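Local coordinates for protein myosin-I heavy chain (Dictyostelium discoideum, PDB 5EJR) that works as an actin-based, ATP-driven motor in early phagocytosis and adhesion, with this chain forming its C-terminal MyTH4-FERM tail unit, at residues L88-I93 / M190-T195; L335-N340 / D375-S380; F425-K430 / Q487-D492. All blocks are in the same frame, centred on the assembly; numbering follows the deposited sequence.

Contact 1: residues L88-I93 / M190-T195; sequences LVIQSI and MGPSAT
The backbone of segment 190-195 comes close to helix 86-99 at one point, where CA of Gln91 lies 4.2 Å from CA of Gly191. The glycine makes this approach possible: a beta carbon there would stand only 2.9 Å from Gln91 CA. From this point Gln91 runs on beside the loop, its chain extended beyond CG (chi2 157°), so that the terminal amide arrives at the carbonyl of Pro192. NE2 donates to Pro192 O over 2.8 Å in a nearly straight bond, 177° at the hydrogen. The oxygen lies in the plane of the glutamine amide, whereas the donor stands above the plane of the proline carbonyl. The bond ties helix 86-99 of the MyTH4 domain to the loop leading into helix 194-205, which Ser193 N-caps through Glu196 N. NE2 also donates to OE1 of Glu282 of helix 274-283, in the ubiquitin-like lobe of the FERM domain, whose other oxygen, OE2, accepts the backbone N-H of Ala194; the nearby start of helix 194-205 would be expected to favour its negative charge. Shortening Gln91 to an alanine would remove the amide, and Pro192 O and one oxygen of Glu282 would probably both lose their donor. Next to this polar link, Ile90 lies roughly perpendicular to Pro192, its CG2 resting 3.9 Å from the ring CG, and Phe133 of helix 121-137 packs on both residues.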
ATOM      1  N   LEU A  88      11.708  -5.606   9.546  1.00 37.13           N
ATOM      2  CA  LEU A  88      12.596  -5.783   8.389  1.00 36.37           C
ATOM      3  C   LEU A  88      13.119  -7.225   8.336  1.00 37.98           C
ATOM      4  O   LEU A  88      13.194  -7.806   7.253  1.00 36.27           O
ATOM      5  CB  LEU A  88      13.767  -4.794   8.491  1.00 37.05           C
ATOM      6  CG  LEU A  88      13.756  -3.562   7.563  1.00 42.51           C
ATOM      7  CD1 LEU A  88      12.440  -2.800   7.626  1.00 42.61           C
ATOM      8  CD2 LEU A  88      14.912  -2.621   7.890  1.00 45.22           C
ATOM      9  N   VAL A  89      13.388  -7.831   9.516  1.00 34.68           N
ATOM     10  CA  VAL A  89      13.889  -9.214   9.607  1.00 34.50           C
ATOM     11  C   VAL A  89      12.814 -10.214   9.181  1.00 35.53           C
ATOM     12  O   VAL A  89      13.080 -11.049   8.317  1.00 34.77           O
ATOM     13  CB  VAL A  89      14.517  -9.518  10.999  1.00 39.26           C
ATOM     14  CG1 VAL A  89      14.714 -11.018  11.213  1.00 39.88           C
ATOM     15  CG2 VAL A  89      15.840  -8.782  11.166  1.00 39.16           C
ATOM     16  N   ILE A  90      11.594 -10.108   9.739  1.00 31.24           N
ATOM     17  CA  ILE A  90      10.497 -11.004   9.367  1.00 29.90           C
ATOM     18  C   ILE A  90      10.058 -10.772   7.897  1.00 32.98           C
ATOM     19  O   ILE A  90       9.696 -11.736   7.237  1.00 34.19           O
ATOM     20  CB  ILE A  90       9.320 -10.958  10.385  1.00 32.19           C
ATOM     21  CG1 ILE A  90       8.317 -12.117  10.144  1.00 32.88           C
ATOM     22  CG2 ILE A  90       8.638  -9.585  10.428  1.00 30.19           C
ATOM     23  CD1 ILE A  90       7.352 -12.416  11.361  1.00 34.35           C
ATOM     24  N   GLN A  91      10.128  -9.523   7.376  1.00 28.79           N
ATOM     25  CA  GLN A  91       9.807  -9.255   5.964  1.00 29.31           C
ATOM     26  C   GLN A  91      10.758 -10.051   5.037  1.00 33.67           C
ATOM     27  O   GLN A  91      10.300 -10.635   4.060  1.00 33.44           O
ATOM     28  CB  GLN A  91       9.885  -7.760   5.661  1.00 30.28           C
ATOM     29  CG  GLN A  91       8.589  -7.033   6.008  1.00 39.14           C
ATOM     30  CD  GLN A  91       8.828  -5.570   6.245  1.00 50.91           C
ATOM     31  OE1 GLN A  91       9.633  -4.919   5.573  1.00 48.67           O
ATOM     32  NE2 GLN A  91       8.158  -5.023   7.233  1.00 38.20           N
ATOM     33  N   SER A  92      12.062 -10.133   5.409  1.00 30.98           N
ATOM     34  CA  SER A  92      13.098 -10.907   4.704  1.00 31.11           C
ATOM     35  C   SER A  92      12.731 -12.394   4.672  1.00 34.70           C
ATOM     36  O   SER A  92      12.742 -12.996   3.596  1.00 31.99           O
ATOM     37  CB  SER A  92      14.459 -10.706   5.366  1.00 35.41           C
ATOM     38  OG  SER A  92      15.463 -11.450   4.700  1.00 44.80           O
ATOM     39  N   ILE A  93      12.325 -12.963   5.846  1.00 32.24           N
ATOM     40  CA  ILE A  93      11.926 -14.361   6.007  1.00 31.66           C
ATOM     41  C   ILE A  93      10.741 -14.694   5.142  1.00 34.46           C
ATOM     42  O   ILE A  93      10.760 -15.719   4.466  1.00 34.75           O
ATOM     43  CB  ILE A  93      11.667 -14.735   7.501  1.00 35.23           C
ATOM     44  CG1 ILE A  93      12.931 -14.525   8.366  1.00 35.97           C
ATOM     45  CG2 ILE A  93      11.132 -16.181   7.649  1.00 35.84           C
ATOM     46  CD1 ILE A  93      12.677 -14.463   9.873  1.00 35.59           C
ATOM     47  N   MET A 190       3.732  -9.157   0.837  1.00 29.03           N
ATOM     48  CA  MET A 190       4.765  -8.709   1.761  1.00 28.84           C
ATOM     49  C   MET A 190       4.561  -9.340   3.125  1.00 32.72           C
ATOM     50  O   MET A 190       3.447  -9.771   3.460  1.00 30.45           O
ATOM     51  CB  MET A 190       4.726  -7.175   1.941  1.00 30.58           C
ATOM     52  CG  MET A 190       5.007  -6.374   0.687  1.00 34.40           C
ATOM     53  SD  MET A 190       6.729  -6.453   0.148  1.00 39.81           S
ATOM     54  CE  MET A 190       7.462  -5.225   1.202  1.00 36.55           C
ATOM     55  N   GLY A 191       5.645  -9.333   3.903  1.00 28.39           N
ATOM     56  CA  GLY A 191       5.655  -9.732   5.301  1.00 28.29           C
ATOM     57  C   GLY A 191       5.079  -8.576   6.101  1.00 33.08           C
ATOM     58  O   GLY A 191       4.735  -7.537   5.515  1.00 33.36           O
ATOM     59  N   PRO A 192       4.960  -8.676   7.440  1.00 28.84           N
ATOM     60  CA  PRO A 192       4.319  -7.578   8.181  1.00 27.66           C
ATOM     61  C   PRO A 192       5.193  -6.385   8.526  1.00 32.82           C
ATOM     62  O   PRO A 192       6.373  -6.538   8.823  1.00 32.61           O
ATOM     63  CB  PRO A 192       3.812  -8.275   9.440  1.00 28.70           C
ATOM     64  CG  PRO A 192       4.834  -9.357   9.677  1.00 32.78           C
ATOM     65  CD  PRO A 192       5.287  -9.816   8.328  1.00 28.69           C
ATOM     66  N   SER A 193       4.571  -5.184   8.545  1.00 31.15           N
ATOM     67  CA  SER A 193       5.201  -3.929   8.950  1.00 30.65           C
ATOM     68  C   SER A 193       5.200  -3.918  10.478  1.00 34.11           C
ATOM     69  O   SER A 193       4.470  -4.706  11.073  1.00 32.41           O
ATOM     70  CB  SER A 193       4.379  -2.737   8.452  1.00 32.31           C
ATOM     71  OG  SER A 193       3.039  -2.790   8.924  1.00 28.64           O
ATOM     72  N   ALA A 194       5.943  -2.998  11.109  1.00 33.36           N
ATOM     73  CA  ALA A 194       5.942  -2.851  12.576  1.00 34.32           C
ATOM     74  C   ALA A 194       4.531  -2.477  13.061  1.00 36.56           C
ATOM     75  O   ALA A 194       4.138  -2.886  14.154  1.00 34.98           O
ATOM     76  CB  ALA A 194       6.947  -1.797  13.003  1.00 35.81           C
ATOM     77  N   THR A 195       3.738  -1.792  12.190  1.00 33.75           N
ATOM     78  CA  THR A 195       2.333  -1.421  12.431  1.00 33.42           C
ATOM     79  C   THR A 195       1.459  -2.673  12.510  1.00 37.61           C
ATOM     80  O   THR A 195       0.680  -2.815  13.460  1.00 37.03           O
ATOM     81  CB  THR A 195       1.840  -0.446  11.334  1.00 34.32           C
ATOM     82  OG1 THR A 195       2.579   0.761  11.466  1.00 33.67           O
ATOM     83  CG2 THR A 195       0.337  -0.136  11.430  1.00 31.24           C
TER

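Contact 2: residues L335-N340 / D375-S380; sequences LYTNVN and DQILNS
In the helical central lobe of the FERM domain, the loop joining helices 317-332 and 341-355 is held against the short helix 375-378 by a small apolar contact, in which Ile377 meets Thr337 and Val339. The case illustrates how one methyl group can carry an interface: CD1 of Ile377 makes the closest approaches, and no hydrogen bond passes between the segments. CG1 of Ile377 lies beside its own backbone N, and a second turn of the chain (chi2 -65°) bends CD1 over to the loop. There it comes 3.6 Å from CG1 of Val339, whose side chain is set square to that of the isoleucine. The same methyl stands 3.8 Å from CG2 of Thr337, but here the two side chains run alongside in opposite senses. Thr337 turns its CG2 to the helix because its hydroxyl, OG1, takes the place between backbone N and carbonyl carbon (chi1 46°). A looser touch, 4.4 Å from Thr337 CG2 to CB of Gln376, adds the exposed edge of the contact, while the carbonyl oxygen of Tyr336 borders CD1 of Ile377 at 4.2 Å. The loop can offer Thr337 and Val339 together because it bends between them: Asn338 is the centre of an inverse gamma turn, closed by a weak bond of 2.8 Å from Val339 N to Thr337 O. Beyond that turn, Asn340 N-caps helix 341-355 through Asp343 N, and Ser380 OG is bonded to Glu341 in the first turn of that helix. Val339 rests on Trp331 of helix 317-332, Ile377 on Trp386 of helix 383-394, and both touch Ser344 of helix 341-355.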
ATOM      1  N   LEU A 335      -0.336  24.170  -9.069  1.00 24.87           N
ATOM      2  CA  LEU A 335      -0.490  23.135 -10.108  1.00 25.43           C
ATOM      3  C   LEU A 335      -1.175  23.618 -11.397  1.00 26.56           C
ATOM      4  O   LEU A 335      -0.959  23.027 -12.449  1.00 27.12           O
ATOM      5  CB  LEU A 335      -1.184  21.902  -9.536  1.00 26.25           C
ATOM      6  CG  LEU A 335      -0.473  21.292  -8.304  1.00 33.66           C
ATOM      7  CD1 LEU A 335      -1.195  20.069  -7.808  1.00 34.62           C
ATOM      8  CD2 LEU A 335       1.015  20.938  -8.596  1.00 37.58           C
ATOM      9  N   TYR A 336      -1.956  24.710 -11.339  1.00 21.52           N
ATOM     10  CA  TYR A 336      -2.645  25.249 -12.509  1.00 21.76           C
ATOM     11  C   TYR A 336      -2.006  26.555 -12.996  1.00 31.56           C
ATOM     12  O   TYR A 336      -2.346  27.623 -12.506  1.00 31.67           O
ATOM     13  CB  TYR A 336      -4.150  25.441 -12.200  1.00 21.50           C
ATOM     14  CG  TYR A 336      -4.835  24.153 -11.806  1.00 23.29           C
ATOM     15  CD1 TYR A 336      -4.901  23.074 -12.687  1.00 24.28           C
ATOM     16  CD2 TYR A 336      -5.447  24.018 -10.565  1.00 23.98           C
ATOM     17  CE1 TYR A 336      -5.533  21.885 -12.330  1.00 24.56           C
ATOM     18  CE2 TYR A 336      -6.115  22.846 -10.211  1.00 25.21           C
ATOM     19  CZ  TYR A 336      -6.141  21.778 -11.092  1.00 33.25           C
ATOM     20  OH  TYR A 336      -6.773  20.618 -10.734  1.00 37.36           O
ATOM     21  N   THR A 337      -1.101  26.486 -13.960  1.00 32.28           N
ATOM     22  CA  THR A 337      -0.428  27.712 -14.402  1.00 33.75           C
ATOM     23  C   THR A 337      -0.693  28.077 -15.893  1.00 40.09           C
ATOM     24  O   THR A 337      -0.098  29.043 -16.382  1.00 40.09           O
ATOM     25  CB  THR A 337       1.065  27.661 -14.041  1.00 40.10           C
ATOM     26  OG1 THR A 337       1.607  26.387 -14.402  1.00 36.35           O
ATOM     27  CG2 THR A 337       1.306  27.908 -12.544  1.00 40.36           C
ATOM     28  N   ASN A 338      -1.664  27.410 -16.574  1.00 36.90           N
ATOM     29  CA  ASN A 338      -2.041  27.794 -17.948  1.00 36.92           C
ATOM     30  C   ASN A 338      -3.024  28.981 -17.855  1.00 38.79           C
ATOM     31  O   ASN A 338      -4.076  29.031 -18.503  1.00 39.38           O
ATOM     32  CB  ASN A 338      -2.653  26.611 -18.740  1.00 33.79           C
ATOM     33  CG  ASN A 338      -2.888  26.921 -20.213  1.00 61.08           C
ATOM     34  OD1 ASN A 338      -2.223  27.781 -20.817  1.00 55.99           O
ATOM     35  ND2 ASN A 338      -3.865  26.263 -20.821  1.00 55.19           N
ATOM     36  N   VAL A 339      -2.670  29.944 -17.038  1.00 33.58           N
ATOM     37  CA  VAL A 339      -3.557  31.053 -16.739  1.00 31.91           C
ATOM     38  C   VAL A 339      -2.813  32.388 -16.833  1.00 32.33           C
ATOM     39  O   VAL A 339      -1.658  32.474 -16.417  1.00 30.93           O
ATOM     40  CB  VAL A 339      -4.140  30.692 -15.332  1.00 35.95           C
ATOM     41  CG1 VAL A 339      -3.231  31.094 -14.176  1.00 36.82           C
ATOM     42  CG2 VAL A 339      -5.562  31.155 -15.136  1.00 34.80           C
ATOM     43  N   ASN A 340      -3.423  33.398 -17.476  1.00 29.03           N
ATOM     44  CA  ASN A 340      -2.781  34.701 -17.556  1.00 29.47           C
ATOM     45  C   ASN A 340      -3.096  35.512 -16.268  1.00 30.92           C
ATOM     46  O   ASN A 340      -3.879  35.045 -15.435  1.00 27.33           O
ATOM     47  CB  ASN A 340      -3.123  35.432 -18.864  1.00 32.86           C
ATOM     48  CG  ASN A 340      -4.488  36.082 -18.957  1.00 56.79           C
ATOM     49  OD1 ASN A 340      -5.356  35.917 -18.100  1.00 41.80           O
ATOM     50  ND2 ASN A 340      -4.694  36.875 -20.004  1.00 49.23           N
ATOM     51  N   ASP A 375       2.361  31.113  -4.903  1.00 16.60           N
ATOM     52  CA  ASP A 375       3.628  31.834  -5.169  1.00 17.72           C
ATOM     53  C   ASP A 375       4.036  31.805  -6.626  1.00 21.07           C
ATOM     54  O   ASP A 375       4.526  32.803  -7.142  1.00 17.77           O
ATOM     55  CB  ASP A 375       4.769  31.266  -4.308  1.00 18.93           C
ATOM     56  CG  ASP A 375       4.620  31.526  -2.823  1.00 27.89           C
ATOM     57  OD1 ASP A 375       3.648  32.235  -2.424  1.00 28.84           O
ATOM     58  OD2 ASP A 375       5.460  31.030  -2.055  1.00 31.13           O
ATOM     59  N   GLN A 376       3.829  30.657  -7.305  1.00 18.58           N
ATOM     60  CA  GLN A 376       4.183  30.452  -8.714  1.00 19.65           C
ATOM     61  C   GLN A 376       3.576  31.516  -9.653  1.00 24.21           C
ATOM     62  O   GLN A 376       4.248  32.012 -10.558  1.00 24.68           O
ATOM     63  CB  GLN A 376       3.784  29.020  -9.140  1.00 21.78           C
ATOM     64  CG  GLN A 376       4.598  27.919  -8.452  1.00 38.72           C
ATOM     65  CD  GLN A 376       4.116  27.445  -7.084  1.00 54.26           C
ATOM     66  OE1 GLN A 376       3.248  28.049  -6.418  1.00 32.19           O
ATOM     67  NE2 GLN A 376       4.697  26.334  -6.625  1.00 52.61           N
ATOM     68  N   ILE A 377       2.326  31.923  -9.388  1.00 20.21           N
ATOM     69  CA  ILE A 377       1.618  32.966 -10.140  1.00 17.89           C
ATOM     70  C   ILE A 377       2.035  34.358  -9.596  1.00 18.75           C
ATOM     71  O   ILE A 377       2.243  35.288 -10.366  1.00 17.71           O
ATOM     72  CB  ILE A 377       0.081  32.732  -9.951  1.00 20.10           C
ATOM     73  CG1 ILE A 377      -0.421  31.401 -10.635  1.00 21.08           C
ATOM     74  CG2 ILE A 377      -0.748  33.932 -10.374  1.00 18.78           C
ATOM     75  CD1 ILE A 377      -0.329  31.335 -12.070  1.00 27.72           C
ATOM     76  N   LEU A 378       2.034  34.506  -8.274  1.00 15.98           N
ATOM     77  CA  LEU A 378       2.369  35.752  -7.576  1.00 16.76           C
ATOM     78  C   LEU A 378       3.727  36.307  -8.061  1.00 19.56           C
ATOM     79  O   LEU A 378       3.863  37.516  -8.205  1.00 18.14           O
ATOM     80  CB  LEU A 378       2.419  35.516  -6.042  1.00 16.70           C
ATOM     81  CG  LEU A 378       2.862  36.732  -5.158  1.00 20.87           C
ATOM     82  CD1 LEU A 378       1.807  37.862  -5.181  1.00 21.31           C
ATOM     83  CD2 LEU A 378       3.045  36.301  -3.696  1.00 19.92           C
ATOM     84  N   ASN A 379       4.702  35.415  -8.316  1.00 15.38           N
ATOM     85  CA  ASN A 379       6.046  35.736  -8.784  1.00 16.57           C
ATOM     86  C   ASN A 379       6.115  36.630 -10.006  1.00 19.21           C
ATOM     87  O   ASN A 379       7.101  37.356 -10.177  1.00 19.66           O
ATOM     88  CB  ASN A 379       6.804  34.430  -9.088  1.00 19.62           C
ATOM     89  CG  ASN A 379       7.306  33.760  -7.862  1.00 19.98           C
ATOM     90  OD1 ASN A 379       7.112  34.258  -6.750  1.00 19.96           O
ATOM     91  ND2 ASN A 379       7.821  32.537  -8.014  1.00 16.45           N
ATOM     92  N   SER A 380       5.102  36.572 -10.869  1.00 17.31           N
ATOM     93  CA  SER A 380       5.135  37.305 -12.133  1.00 19.27           C
ATOM     94  C   SER A 380       4.952  38.837 -11.999  1.00 22.76           C
ATOM     95  O   SER A 380       5.305  39.545 -12.924  1.00 25.21           O
ATOM     96  CB  SER A 380       4.144  36.708 -13.137  1.00 22.83           C
ATOM     97  OG  SER A 380       2.825  37.207 -12.969  1.00 29.99           O
TER

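Contact 3: residues F425-K430 / Q487-D492; sequences FNIQQK and QTFTTD
Ile427 turns CG1 into the position between its backbone N and carbonyl carbon (chi1 60°), which turns CG2 toward segment 487-492. That methyl lies 4.0 Å from CB of Thr491 and 4.1 Å from CB of Phe489, while CD1, at the end of the other branch, gives a second point of contact by approaching the Phe489 ring obliquely. Thr491 swings its hydroxyl anti to the backbone N (chi1 166°), and the side chain uses its two ends differently: CG2 packs on the Ile427 methyl, and OG1 donates to a water at 2.7 Å that in turn donates to Asn426 O. The same hydroxyl receives the amide of Glu493, just ahead of the C-terminal helix 494-505. Beside these side chains the backbones form a single antiparallel bridge, the hydrogen-bonded pair Gln428 and Thr490. Gln428 N reaches Thr490 O over 3.0 Å, with the donor in the carbonyl plane; the return bond from Thr490 N to Gln428 O is weak, at 3.3 Å. The short strands 425-428 and 487-490 run at 104° to each other, consistent with their making a single bridge. Such a corner fits the PH/PTB-like third lobe of a FERM domain, where two antiparallel sheets pack nearly orthogonally: strand 423-428 edges one and strand 486-490 the other. Ile447 of strand 444-448 covers both Ile427 and Phe489 on the buried side. On the exposed side, CB of Gln428 and CB of Thr490 stand 4.0 Å apart across the bridge.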
ATOM      1  N   PHE A 425       0.832  10.017 -14.157  1.00 18.09           N
ATOM      2  CA  PHE A 425       1.809   8.994 -13.779  1.00 18.34           C
ATOM      3  C   PHE A 425       3.157   9.400 -14.374  1.00 24.42           C
ATOM      4  O   PHE A 425       3.214   9.759 -15.544  1.00 24.65           O
ATOM      5  CB  PHE A 425       1.403   7.606 -14.358  1.00 19.55           C
ATOM      6  CG  PHE A 425       0.097   7.052 -13.839  1.00 17.93           C
ATOM      7  CD1 PHE A 425       0.046   6.358 -12.635  1.00 19.14           C
ATOM      8  CD2 PHE A 425      -1.091   7.264 -14.533  1.00 16.91           C
ATOM      9  CE1 PHE A 425      -1.167   5.870 -12.141  1.00 19.13           C
ATOM     10  CE2 PHE A 425      -2.299   6.761 -14.050  1.00 18.24           C
ATOM     11  CZ  PHE A 425      -2.335   6.080 -12.850  1.00 16.08           C
ATOM     12  N   ASN A 426       4.239   9.336 -13.599  1.00 25.87           N
ATOM     13  CA  ASN A 426       5.581   9.634 -14.143  1.00 27.28           C
ATOM     14  C   ASN A 426       6.035   8.516 -15.061  1.00 31.77           C
ATOM     15  O   ASN A 426       6.023   7.358 -14.657  1.00 31.10           O
ATOM     16  CB  ASN A 426       6.619   9.838 -13.024  1.00 30.80           C
ATOM     17  CG  ASN A 426       6.307  10.968 -12.074  1.00 46.02           C
ATOM     18  OD1 ASN A 426       6.406  10.828 -10.858  1.00 42.97           O
ATOM     19  ND2 ASN A 426       5.897  12.102 -12.601  1.00 39.11           N
ATOM     20  N   ILE A 427       6.373   8.849 -16.311  1.00 29.21           N
ATOM     21  CA  ILE A 427       6.856   7.856 -17.283  1.00 30.03           C
ATOM     22  C   ILE A 427       8.223   8.241 -17.827  1.00 37.32           C
ATOM     23  O   ILE A 427       8.555   9.429 -17.878  1.00 34.74           O
ATOM     24  CB  ILE A 427       5.860   7.524 -18.435  1.00 32.94           C
ATOM     25  CG1 ILE A 427       5.506   8.773 -19.275  1.00 33.94           C
ATOM     26  CG2 ILE A 427       4.618   6.789 -17.933  1.00 31.46           C
ATOM     27  CD1 ILE A 427       5.977   8.689 -20.631  1.00 37.75           C
ATOM     28  N   GLN A 428       8.978   7.229 -18.290  1.00 36.86           N
ATOM     29  CA  GLN A 428      10.289   7.393 -18.922  1.00 38.32           C
ATOM     30  C   GLN A 428      10.144   7.064 -20.405  1.00 44.99           C
ATOM     31  O   GLN A 428       9.525   6.061 -20.764  1.00 45.83           O
ATOM     32  CB  GLN A 428      11.351   6.506 -18.249  1.00 40.07           C
ATOM     33  CG  GLN A 428      11.623   6.861 -16.789  1.00 61.47           C
ATOM     34  CD  GLN A 428      12.748   7.853 -16.612  1.00 91.53           C
ATOM     35  OE1 GLN A 428      13.785   7.806 -17.291  1.00 89.73           O
ATOM     36  NE2 GLN A 428      12.601   8.733 -15.633  1.00 86.58           N
ATOM     37  N   GLN A 429      10.680   7.938 -21.255  1.00 42.74           N
ATOM     38  CA  GLN A 429      10.613   7.864 -22.711  1.00 43.77           C
ATOM     39  C   GLN A 429      11.991   8.061 -23.350  1.00 51.43           C
ATOM     40  O   GLN A 429      12.838   8.753 -22.785  1.00 51.20           O
ATOM     41  CB  GLN A 429       9.717   9.003 -23.211  1.00 44.60           C
ATOM     42  CG  GLN A 429       8.301   8.603 -23.567  1.00 51.91           C
ATOM     43  CD  GLN A 429       7.631   9.711 -24.342  1.00 59.45           C
ATOM     44  OE1 GLN A 429       7.831  10.911 -24.076  1.00 46.66           O
ATOM     45  NE2 GLN A 429       6.871   9.331 -25.366  1.00 54.69           N
ATOM     46  N   LYS A 430      12.190   7.501 -24.552  1.00 51.27           N
ATOM     47  CA  LYS A 430      13.425   7.714 -25.314  1.00 53.56           C
ATOM     48  C   LYS A 430      13.223   8.954 -26.205  1.00 61.79           C
ATOM     49  O   LYS A 430      14.203   9.540 -26.677  1.00 63.70           O
ATOM     50  CB  LYS A 430      13.834   6.467 -26.116  1.00 56.04           C
ATOM     51  CG  LYS A 430      14.448   5.365 -25.252  1.00 62.43           C
ATOM     52  CD  LYS A 430      14.856   4.180 -26.099  1.00 71.51           C
ATOM     53  CE  LYS A 430      15.300   2.991 -25.285  1.00 81.08           C
ATOM     54  NZ  LYS A 430      15.586   1.813 -26.151  1.00 87.60           N
ATOM     55  N   GLN A 487       1.880   1.502 -28.787  1.00 30.14           N
ATOM     56  CA  GLN A 487       2.542   2.613 -28.084  1.00 29.63           C
ATOM     57  C   GLN A 487       2.870   2.161 -26.680  1.00 32.58           C
ATOM     58  O   GLN A 487       1.962   1.786 -25.935  1.00 30.94           O
ATOM     59  CB  GLN A 487       1.675   3.895 -28.046  1.00 30.36           C
ATOM     60  CG  GLN A 487       1.248   4.424 -29.418  1.00 39.12           C
ATOM     61  CD  GLN A 487       2.341   5.166 -30.141  1.00 55.86           C
ATOM     62  OE1 GLN A 487       3.432   5.450 -29.599  1.00 49.06           O
ATOM     63  NE2 GLN A 487       2.051   5.524 -31.378  1.00 47.30           N
ATOM     64  N   THR A 488       4.152   2.243 -26.312  1.00 29.94           N
ATOM     65  CA  THR A 488       4.690   1.748 -25.046  1.00 29.50           C
ATOM     66  C   THR A 488       5.315   2.851 -24.184  1.00 33.08           C
ATOM     67  O   THR A 488       6.012   3.722 -24.704  1.00 33.13           O
ATOM     68  CB  THR A 488       5.676   0.604 -25.363  1.00 33.23           C
ATOM     69  OG1 THR A 488       4.970  -0.379 -26.120  1.00 37.20           O
ATOM     70  CG2 THR A 488       6.271  -0.044 -24.123  1.00 30.56           C
ATOM     71  N   PHE A 489       5.094   2.774 -22.856  1.00 28.33           N
ATOM     72  CA  PHE A 489       5.592   3.761 -21.895  1.00 28.36           C
ATOM     73  C   PHE A 489       6.242   3.056 -20.722  1.00 29.32           C
ATOM     74  O   PHE A 489       5.688   2.087 -20.198  1.00 27.57           O
ATOM     75  CB  PHE A 489       4.440   4.661 -21.403  1.00 29.68           C
ATOM     76  CG  PHE A 489       3.407   5.017 -22.448  1.00 32.05           C
ATOM     77  CD1 PHE A 489       3.575   6.127 -23.264  1.00 37.00           C
ATOM     78  CD2 PHE A 489       2.266   4.240 -22.618  1.00 34.97           C
ATOM     79  CE1 PHE A 489       2.606   6.463 -24.221  1.00 38.64           C
ATOM     80  CE2 PHE A 489       1.305   4.570 -23.580  1.00 38.07           C
ATOM     81  CZ  PHE A 489       1.475   5.686 -24.363  1.00 37.28           C
ATOM     82  N   THR A 490       7.420   3.524 -20.317  1.00 23.94           N
ATOM     83  CA  THR A 490       8.177   2.911 -19.223  1.00 24.13           C
ATOM     84  C   THR A 490       7.671   3.416 -17.907  1.00 28.09           C
ATOM     85  O   THR A 490       7.701   4.622 -17.660  1.00 28.76           O
ATOM     86  CB  THR A 490       9.698   3.095 -19.455  1.00 33.06           C
ATOM     87  OG1 THR A 490      10.041   2.453 -20.688  1.00 38.47           O
ATOM     88  CG2 THR A 490      10.555   2.564 -18.307  1.00 28.84           C
ATOM     89  N   THR A 491       7.197   2.478 -17.055  1.00 23.96           N
ATOM     90  CA  THR A 491       6.606   2.726 -15.739  1.00 23.47           C
ATOM     91  C   THR A 491       6.384   1.410 -15.018  1.00 28.32           C
ATOM     92  O   THR A 491       5.944   0.439 -15.648  1.00 28.25           O
ATOM     93  CB  THR A 491       5.227   3.481 -15.856  1.00 29.73           C
ATOM     94  OG1 THR A 491       4.544   3.415 -14.607  1.00 23.94           O
ATOM     95  CG2 THR A 491       4.296   2.916 -16.943  1.00 29.92           C
ATOM     96  N   ASP A 492       6.555   1.407 -13.683  1.00 23.81           N
ATOM     97  CA  ASP A 492       6.278   0.212 -12.878  1.00 23.69           C
ATOM     98  C   ASP A 492       4.877   0.279 -12.247  1.00 23.50           C
ATOM     99  O   ASP A 492       4.537  -0.574 -11.428  1.00 23.67           O
ATOM    100  CB  ASP A 492       7.339   0.055 -11.770  1.00 26.72           C
ATOM    101  CG  ASP A 492       7.384   1.205 -10.762  1.00 42.74           C
ATOM    102  OD1 ASP A 492       6.755   2.263 -11.026  1.00 42.97           O
ATOM    103  OD2 ASP A 492       8.058   1.052  -9.715  1.00 51.72           O
TER
HETATM  104  O   HOH W   1       5.311   5.416 -13.034  1.00 36.67           O

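Overall arrangement
The three contacts follow one another along the chain and sample successive parts of the tail: contact 1 joins elements of the MyTH4 domain beside the first FERM lobe, contact 2 lies in the helical second lobe, and contact 3 in the third. None touches another. Contact 3 is the intermediate one, its centre about 30 Å from that of contact 1 and about 28 Å from that of contact 2, with nearest atoms about 12 and 11 Å away; the centres of contacts 1 and 2 are about 44 Å apart. A bound 1,2-ethanediol, most likely a crystallisation additive, lies about 3 Å from the Tyr336 side chain in contact 2.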